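PDB 3VSN: occlusion-derived virus envelope protein E66 from Autographa californica nucleopolyhedrovirus, which cleaves non-sulfated chondroitin as a polysaccharide lyase of the occlusion-derived virus envelope and is essential for oral infection of the insect host. Local coordinates for residues 281-285 and 319-323; 292-297 and 336-340; 314-318 and 330-334. All coordinates share one frame; numbering follows the deposited sequence.

Contact 1. Residues 281-285 and 319-323; sequences RAIEN and VHSAD
The imidazole of H320 lies against the C-terminal part of helix 276-284, with E284 over one of its faces. CB of E284 makes a CH-pi contact, 4.0 Å from the H320 ring centroid and displaced toward the rim. From there the extended E284 chain crosses the imidazole at about a right angle, and OE1 comes to 3.7 Å from H320 CE1. The guanidinium of R281 approaches obliquely, its plane only 23° from that of the imidazole, with R281 NH2 3.3 Å from H320 ND1. Bends at chi2 and chi3 fold the arginine back along its own helix, where NH2 forms a salt bridge of 3.0 Å to E284 OE1, using the anti lone pair of that oxygen. Two weak bonds from R281 also reach OD1 of N285. This oxygen packs 3.3 Å from H320 CB, while the N285 amide is steeply inclined to the ring, at 62°. The ND2 end of N285 bonds to the carbonyl of S241 and to water 1, which donates to S321 O (2.7 Å from the water oxygen) and so links N285 to the strand. Away from the annotated sites, the helix thus packs on 318-322, an outermost strand of a four-stranded antiparallel sheet. H320 pairs through its backbone with T329 of strand 327-331, whose OG1 also bonds N285 O; turned away from the helix, S321 packs on I419 of strand 414-421.

Contact 2. Residues 292-297 and 336-340; sequences VVVPGV and YGSVV
The hydroxyl of Y336 accepts a hydrogen bond from the backbone N of V294, 2.9 Å from N to OH with an N-H...O angle of 146°, the donor lying near the plane of the ring. Over one face of the same ring stands the carbonyl oxygen of V292, 3.8 Å above the plane and over its centre. CG1 of V292 meets the ring at CD2, also 3.8 Å away. Further along the strand, CB of V294 packs 3.6 Å from CB of S338. The V294 branch CG1, set between the backbone N and the carbonyl carbon (chi1 71°), passes by S338 OG and reaches CG2 of V340 at 3.8 Å. That V340 methyl also lies 4.0 Å from CA of G296, a close approach to bare backbone, and touches CG1 of V297 from the 3-10 turn 295-297. Residues 292-297 thus run along one face of strand 335-340, on the side bearing Y336, S338 and V340; the strand is an inner member of a four-stranded antiparallel sheet, between 327-331 and 367-370. Behind this layer, the Y336 hydroxyl also bonds V286 O, so two backbone groups fix the end of the ring. S288 OG bonds the V292 carbonyl that faces the ring, and S338 OG is bonded to T329 and to L328 O. On the loop side, V293 pairs with L304 and V297 with Y252 through their backbones. R300, the transition-state stabiliser, and E350, important for catalysis, each have a side chain about 10 Å from G296.

Contact 3. Residues 314-318 and 330-334; sequences TYPLA and KLSKT
The backbone of A318 is gripped twice by L331, in an antiparallel hydrogen-bonded pair. The bond from L331 N to A318 O is 3.0 Å long, at 169° about the hydrogen; its mate, from A318 N to L331 O, is equally long but more bent, at 136°. Each carbonyl also receives a CA-H...O contact: L331 O from CA of L317 at 3.4 Å, and A318 O from CA of K330 at 3.5 Å. Beyond this pair the chains diverge, and side chains take over. With CG of L331 opposite the backbone N and chi2 at 74°, CD2 comes to within 3.5 Å of P316 O and 3.7 Å of Y315 CB. The aromatic ring of Y315 leads away from the leucine, packs on I283 of helix 276-284 and bonds I309 O through its hydroxyl. On the outer side L317 lays its CD2 methyl against the peptide from S332 to K333, 3.6 Å from S332 C. The L317 side chain crosses the extended K333 chain at about a right angle, with CD1 3.9 Å from K333 CG. Just beyond, S332 OG accepts from T334 N in an ST turn, and also bonds Y335 N as the chain turns into strand 335-340. Two main-chain bonds therefore hold A318 to L331 at the open end of the antiparallel hairpin 318-322/327-331, whereas the diverging chains beyond it meet through aliphatic groups resting on one another and on backbone atoms, with L317 and the K333 stem at the surface.

Overall arrangement
All three contacts bear on the antiparallel sheet 318-322, 327-331, 335-340 and 367-370: contact 1 uses the edge strand 318-322, contact 3 pairs it with 327-331, and contact 2 uses 335-340. Contact 2, wholly buried and nearest the centre of the chain, packs a loop on an inner strand with valines and one tyrosine bond. Contact 1, also buried, sets residues 281-285 against the edge strand with charged and polar groups and a water. Contact 3, partly at the surface, joins two strands of the sheet itself by main-chain bonds. Contacts 1 and 3 touch through E284 with P316 and V319 with K330; contacts 2 and 3 touch where K330 lies beside G337, while contacts 1 and 2 stay about 5 Å apart at their nearest atoms.

Contact 1. Residues 281-285 and 319-323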
loop_
_atom_site.group_PDB
_atom_site.type_symbol
_atom_site.label_atom_id
_atom_site.label_comp_id
_atom_site.label_asym_id
_atom_site.label_seq_id
_atom_site.Cartn_x
_atom_site.Cartn_y
_atom_site.Cartn_z
ATOM N N ARG A 281 5.010 -4.370 10.722
ATOM C CA ARG A 281 6.028 -3.562 10.051
ATOM C C ARG A 281 5.742 -3.384 8.554
ATOM O O ARG A 281 5.953 -2.303 8.009
ATOM C CB ARG A 281 7.425 -4.154 10.273
ATOM C CG ARG A 281 7.963 -3.987 11.697
ATOM C CD ARG A 281 8.410 -2.558 12.002
ATOM N NE ARG A 281 9.381 -2.100 11.012
ATOM C CZ ARG A 281 9.151 -1.167 10.092
ATOM N NH1 ARG A 281 10.110 -0.857 9.227
ATOM N NH2 ARG A 281 7.980 -0.540 10.030
ATOM N N ALA A 282 5.257 -4.441 7.904
ATOM C CA ALA A 282 4.872 -4.373 6.489
ATOM C C ALA A 282 3.771 -3.344 6.237
ATOM O O ALA A 282 3.796 -2.632 5.231
ATOM C CB ALA A 282 4.437 -5.741 5.986
ATOM N N ILE A 283 2.810 -3.272 7.156
ATOM C CA ILE A 283 1.712 -2.313 7.044
ATOM C C ILE A 283 2.199 -0.897 7.373
ATOM O O ILE A 283 1.859 0.054 6.665
ATOM C CB ILE A 283 0.490 -2.728 7.905
ATOM C CG1 ILE A 283 -0.028 -4.127 7.499
ATOM C CG2 ILE A 283 -0.620 -1.683 7.836
ATOM C CD1 ILE A 283 -0.446 -4.288 6.047
ATOM N N GLU A 284 3.006 -0.764 8.430
ATOM C CA GLU A 284 3.628 0.524 8.765
ATOM C C GLU A 284 4.424 1.073 7.585
ATOM O O GLU A 284 4.415 2.278 7.322
ATOM C CB GLU A 284 4.563 0.387 9.968
ATOM C CG GLU A 284 3.862 0.116 11.285
ATOM C CD GLU A 284 4.823 -0.016 12.452
ATOM O OE1 GLU A 284 6.053 -0.103 12.231
ATOM O OE2 GLU A 284 4.337 -0.030 13.601
ATOM N N ASN A 285 5.103 0.175 6.874
ATOM C CA ASN A 285 5.978 0.562 5.769
ATOM C C ASN A 285 5.278 1.207 4.570
ATOM O O ASN A 285 5.933 1.881 3.774
ATOM C CB ASN A 285 6.835 -0.624 5.308
ATOM C CG ASN A 285 8.049 -0.849 6.190
ATOM O OD1 ASN A 285 8.386 -0.012 7.026
ATOM N ND2 ASN A 285 8.715 -1.989 6.006
ATOM N N VAL A 319 9.404 7.713 10.421
ATOM C CA VAL A 319 9.972 7.503 9.097
ATOM C C VAL A 319 10.394 6.033 9.014
ATOM O O VAL A 319 11.114 5.541 9.882
ATOM C CB VAL A 319 11.170 8.440 8.843
ATOM C CG1 VAL A 319 11.708 8.267 7.429
ATOM C CG2 VAL A 319 10.770 9.893 9.089
ATOM N N HIS A 320 9.922 5.341 7.981
ATOM C CA HIS A 320 10.184 3.914 7.791
ATOM C C HIS A 320 10.957 3.691 6.528
ATOM O O HIS A 320 10.764 4.409 5.542
ATOM C CB HIS A 320 8.872 3.138 7.674
ATOM C CG HIS A 320 7.927 3.336 8.833
ATOM N ND1 HIS A 320 8.151 2.801 10.052
ATOM C CD2 HIS A 320 6.707 4.001 8.912
ATOM C CE1 HIS A 320 7.137 3.128 10.874
ATOM N NE2 HIS A 320 6.253 3.860 10.175
ATOM N N SER A 321 11.816 2.674 6.520
ATOM C CA SER A 321 12.516 2.308 5.291
ATOM C C SER A 321 12.620 0.804 5.077
ATOM O O SER A 321 12.819 0.041 6.019
ATOM C CB SER A 321 13.912 2.937 5.244
ATOM O OG SER A 321 14.762 2.379 6.231
ATOM N N ALA A 322 12.484 0.395 3.823
ATOM C CA ALA A 322 12.737 -0.980 3.428
ATOM C C ALA A 322 13.926 -0.930 2.479
ATOM O O ALA A 322 13.779 -0.583 1.305
ATOM C CB ALA A 322 11.509 -1.566 2.751
ATOM N N ASP A 323 15.110 -1.241 3.009
ATOM C CA ASP A 323 16.377 -0.962 2.323
ATOM C C ASP A 323 16.688 -1.892 1.147
ATOM O O ASP A 323 17.475 -1.538 0.266
ATOM C CB ASP A 323 17.543 -0.993 3.315
ATOM C CG ASP A 323 17.446 0.087 4.387
ATOM O OD1 ASP A 323 16.655 1.050 4.238
ATOM O OD2 ASP A 323 18.179 -0.037 5.388
HETATM O O HOH W 1 11.822 -2.294 7.009
#

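Contact 2. Residues 292-297 and 336-340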
loop_
_atom_site.group_PDB
_atom_site.type_symbol
_atom_site.label_atom_id
_atom_site.label_comp_id
_atom_site.label_asym_id
_atom_site.label_seq_id
_atom_site.Cartn_x
_atom_site.Cartn_y
_atom_site.Cartn_z
ATOM N N VAL A 292 -4.599 6.080 2.934
ATOM C CA VAL A 292 -3.729 6.476 1.827
ATOM C C VAL A 292 -2.489 5.577 1.783
ATOM O O VAL A 292 -1.842 5.337 2.812
ATOM C CB VAL A 292 -3.345 7.976 1.900
ATOM C CG1 VAL A 292 -2.524 8.394 0.686
ATOM C CG2 VAL A 292 -4.603 8.837 1.986
ATOM N N VAL A 293 -2.195 5.064 0.587
ATOM C CA VAL A 293 -1.087 4.140 0.362
ATOM C C VAL A 293 -0.410 4.488 -0.961
ATOM O O VAL A 293 -1.085 4.723 -1.967
ATOM C CB VAL A 293 -1.559 2.666 0.285
ATOM C CG1 VAL A 293 -0.368 1.720 0.227
ATOM C CG2 VAL A 293 -2.445 2.301 1.468
ATOM N N VAL A 294 0.920 4.514 -0.956
ATOM C CA VAL A 294 1.704 4.782 -2.167
ATOM C C VAL A 294 1.272 3.840 -3.303
ATOM O O VAL A 294 1.174 2.629 -3.099
ATOM C CB VAL A 294 3.235 4.723 -1.887
ATOM C CG1 VAL A 294 3.718 3.299 -1.638
ATOM C CG2 VAL A 294 4.026 5.382 -3.015
ATOM N N PRO A 295 0.970 4.401 -4.491
ATOM C CA PRO A 295 0.398 3.578 -5.569
ATOM C C PRO A 295 1.268 2.413 -6.034
ATOM O O PRO A 295 0.729 1.384 -6.433
ATOM C CB PRO A 295 0.193 4.580 -6.712
ATOM C CG PRO A 295 0.058 5.903 -6.035
ATOM C CD PRO A 295 0.961 5.838 -4.831
ATOM N N GLY A 296 2.590 2.566 -5.968
ATOM C CA GLY A 296 3.525 1.533 -6.434
ATOM C C GLY A 296 3.414 0.160 -5.780
ATOM O O GLY A 296 3.897 -0.827 -6.334
ATOM N N VAL A 297 2.789 0.086 -4.606
ATOM C CA VAL A 297 2.607 -1.200 -3.911
ATOM C C VAL A 297 1.160 -1.711 -3.987
ATOM O O VAL A 297 0.820 -2.740 -3.395
ATOM C CB VAL A 297 3.080 -1.153 -2.432
ATOM C CG1 VAL A 297 4.548 -0.736 -2.343
ATOM C CG2 VAL A 297 2.204 -0.229 -1.600
ATOM N N TYR A 336 1.254 12.206 4.900
ATOM C CA TYR A 336 1.776 10.900 4.529
ATOM C C TYR A 336 2.559 11.107 3.241
ATOM O O TYR A 336 2.048 11.700 2.292
ATOM C CB TYR A 336 0.632 9.898 4.303
ATOM C CG TYR A 336 1.052 8.630 3.578
ATOM C CD1 TYR A 336 1.547 7.532 4.279
ATOM C CD2 TYR A 336 0.962 8.535 2.188
ATOM C CE1 TYR A 336 1.937 6.374 3.617
ATOM C CE2 TYR A 336 1.356 7.387 1.517
ATOM C CZ TYR A 336 1.839 6.308 2.236
ATOM O OH TYR A 336 2.231 5.165 1.571
ATOM N N GLY A 337 3.802 10.642 3.216
ATOM C CA GLY A 337 4.617 10.693 2.003
ATOM C C GLY A 337 5.321 9.370 1.800
ATOM O O GLY A 337 5.692 8.712 2.772
ATOM N N SER A 338 5.513 8.971 0.546
ATOM C CA SER A 338 6.214 7.718 0.258
ATOM C C SER A 338 6.837 7.710 -1.128
ATOM O O SER A 338 6.293 8.297 -2.065
ATOM C CB SER A 338 5.258 6.528 0.405
ATOM O OG SER A 338 5.956 5.294 0.336
ATOM N N VAL A 339 7.989 7.051 -1.248
ATOM C CA VAL A 339 8.609 6.804 -2.547
ATOM C C VAL A 339 8.900 5.314 -2.691
ATOM O O VAL A 339 9.522 4.705 -1.811
ATOM C CB VAL A 339 9.928 7.593 -2.750
ATOM C CG1 VAL A 339 10.576 7.226 -4.082
ATOM C CG2 VAL A 339 9.688 9.094 -2.687
ATOM N N VAL A 340 8.435 4.733 -3.793
ATOM C CA VAL A 340 8.881 3.399 -4.191
ATOM C C VAL A 340 10.120 3.565 -5.066
ATOM O O VAL A 340 10.068 4.216 -6.113
ATOM C CB VAL A 340 7.779 2.613 -4.938
ATOM C CG1 VAL A 340 8.315 1.288 -5.470
ATOM C CG2 VAL A 340 6.577 2.381 -4.026
#

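Contact 3. Residues 314-318 and 330-334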
loop_
_atom_site.group_PDB
_atom_site.type_symbol
_atom_site.label_atom_id
_atom_site.label_comp_id
_atom_site.label_asym_id
_atom_site.label_seq_id
_atom_site.Cartn_x
_atom_site.Cartn_y
_atom_site.Cartn_z
ATOM N N THR A 314 -2.503 0.357 14.702
ATOM C CA THR A 314 -2.308 1.723 15.169
ATOM C C THR A 314 -0.957 2.177 14.631
ATOM O O THR A 314 0.074 1.564 14.929
ATOM C CB THR A 314 -2.334 1.824 16.707
ATOM O OG1 THR A 314 -3.624 1.434 17.188
ATOM C CG2 THR A 314 -2.047 3.260 17.165
ATOM N N TYR A 315 -0.972 3.240 13.831
ATOM C CA TYR A 315 0.222 3.707 13.131
ATOM C C TYR A 315 1.029 4.689 13.981
ATOM O O TYR A 315 0.459 5.639 14.521
ATOM C CB TYR A 315 -0.176 4.413 11.834
ATOM C CG TYR A 315 -0.723 3.525 10.739
ATOM C CD1 TYR A 315 -2.070 3.145 10.721
ATOM C CD2 TYR A 315 0.097 3.097 9.695
ATOM C CE1 TYR A 315 -2.575 2.348 9.704
ATOM C CE2 TYR A 315 -0.398 2.297 8.677
ATOM C CZ TYR A 315 -1.731 1.927 8.683
ATOM O OH TYR A 315 -2.222 1.144 7.663
ATOM N N PRO A 316 2.357 4.477 14.085
ATOM C CA PRO A 316 3.207 5.454 14.762
ATOM C C PRO A 316 3.539 6.635 13.849
ATOM O O PRO A 316 3.469 6.511 12.625
ATOM C CB PRO A 316 4.475 4.656 15.067
ATOM C CG PRO A 316 4.551 3.647 13.971
ATOM C CD PRO A 316 3.126 3.305 13.619
ATOM N N LEU A 317 3.880 7.772 14.447
ATOM C CA LEU A 317 4.427 8.898 13.704
ATOM C C LEU A 317 5.908 8.598 13.538
ATOM O O LEU A 317 6.656 8.601 14.515
ATOM C CB LEU A 317 4.221 10.211 14.472
ATOM C CG LEU A 317 2.795 10.583 14.907
ATOM C CD1 LEU A 317 2.823 11.607 16.036
ATOM C CD2 LEU A 317 1.961 11.084 13.736
ATOM N N ALA A 318 6.327 8.307 12.309
ATOM C CA ALA A 318 7.667 7.781 12.078
ATOM C C ALA A 318 8.097 7.847 10.626
ATOM O O ALA A 318 7.272 7.999 9.721
ATOM C CB ALA A 318 7.755 6.338 12.569
ATOM N N LYS A 330 6.999 8.126 5.186
ATOM C CA LYS A 330 6.928 8.976 6.361
ATOM C C LYS A 330 5.482 9.275 6.698
ATOM O O LYS A 330 4.697 9.664 5.828
ATOM C CB LYS A 330 7.705 10.280 6.144
ATOM C CG LYS A 330 7.591 11.274 7.293
ATOM C CD LYS A 330 8.465 12.491 7.043
ATOM C CE LYS A 330 8.087 13.656 7.944
ATOM N NZ LYS A 330 8.470 13.463 9.373
ATOM N N LEU A 331 5.138 9.074 7.965
ATOM C CA LEU A 331 3.856 9.505 8.486
ATOM C C LEU A 331 4.122 10.506 9.599
ATOM O O LEU A 331 4.733 10.167 10.613
ATOM C CB LEU A 331 3.034 8.317 9.008
ATOM C CG LEU A 331 1.619 8.680 9.481
ATOM C CD1 LEU A 331 0.700 8.964 8.298
ATOM C CD2 LEU A 331 1.040 7.587 10.371
ATOM N N SER A 332 3.681 11.742 9.390
ATOM C CA SER A 332 3.815 12.776 10.398
ATOM C C SER A 332 2.432 13.188 10.898
ATOM O O SER A 332 1.417 12.603 10.502
ATOM C CB SER A 332 4.577 13.982 9.835
ATOM O OG SER A 332 3.747 14.771 8.998
ATOM N N LYS A 333 2.400 14.191 11.770
ATOM C CA LYS A 333 1.137 14.754 12.244
ATOM C C LYS A 333 0.355 15.428 11.109
ATOM O O LYS A 333 -0.863 15.564 11.192
ATOM C CB LYS A 333 1.385 15.746 13.387
ATOM C CG LYS A 333 1.937 15.104 14.657
ATOM C CD LYS A 333 2.218 16.132 15.743
ATOM C CE LYS A 333 2.901 15.471 16.934
ATOM N NZ LYS A 333 3.319 16.460 17.967
ATOM N N THR A 334 1.057 15.831 10.049
ATOM C CA THR A 334 0.444 16.625 8.979
ATOM C C THR A 334 0.349 15.941 7.615
ATOM O O THR A 334 -0.523 16.288 6.811
ATOM C CB THR A 334 1.151 17.989 8.800
ATOM O OG1 THR A 334 2.543 17.782 8.523
ATOM C CG2 THR A 334 0.987 18.857 10.050
#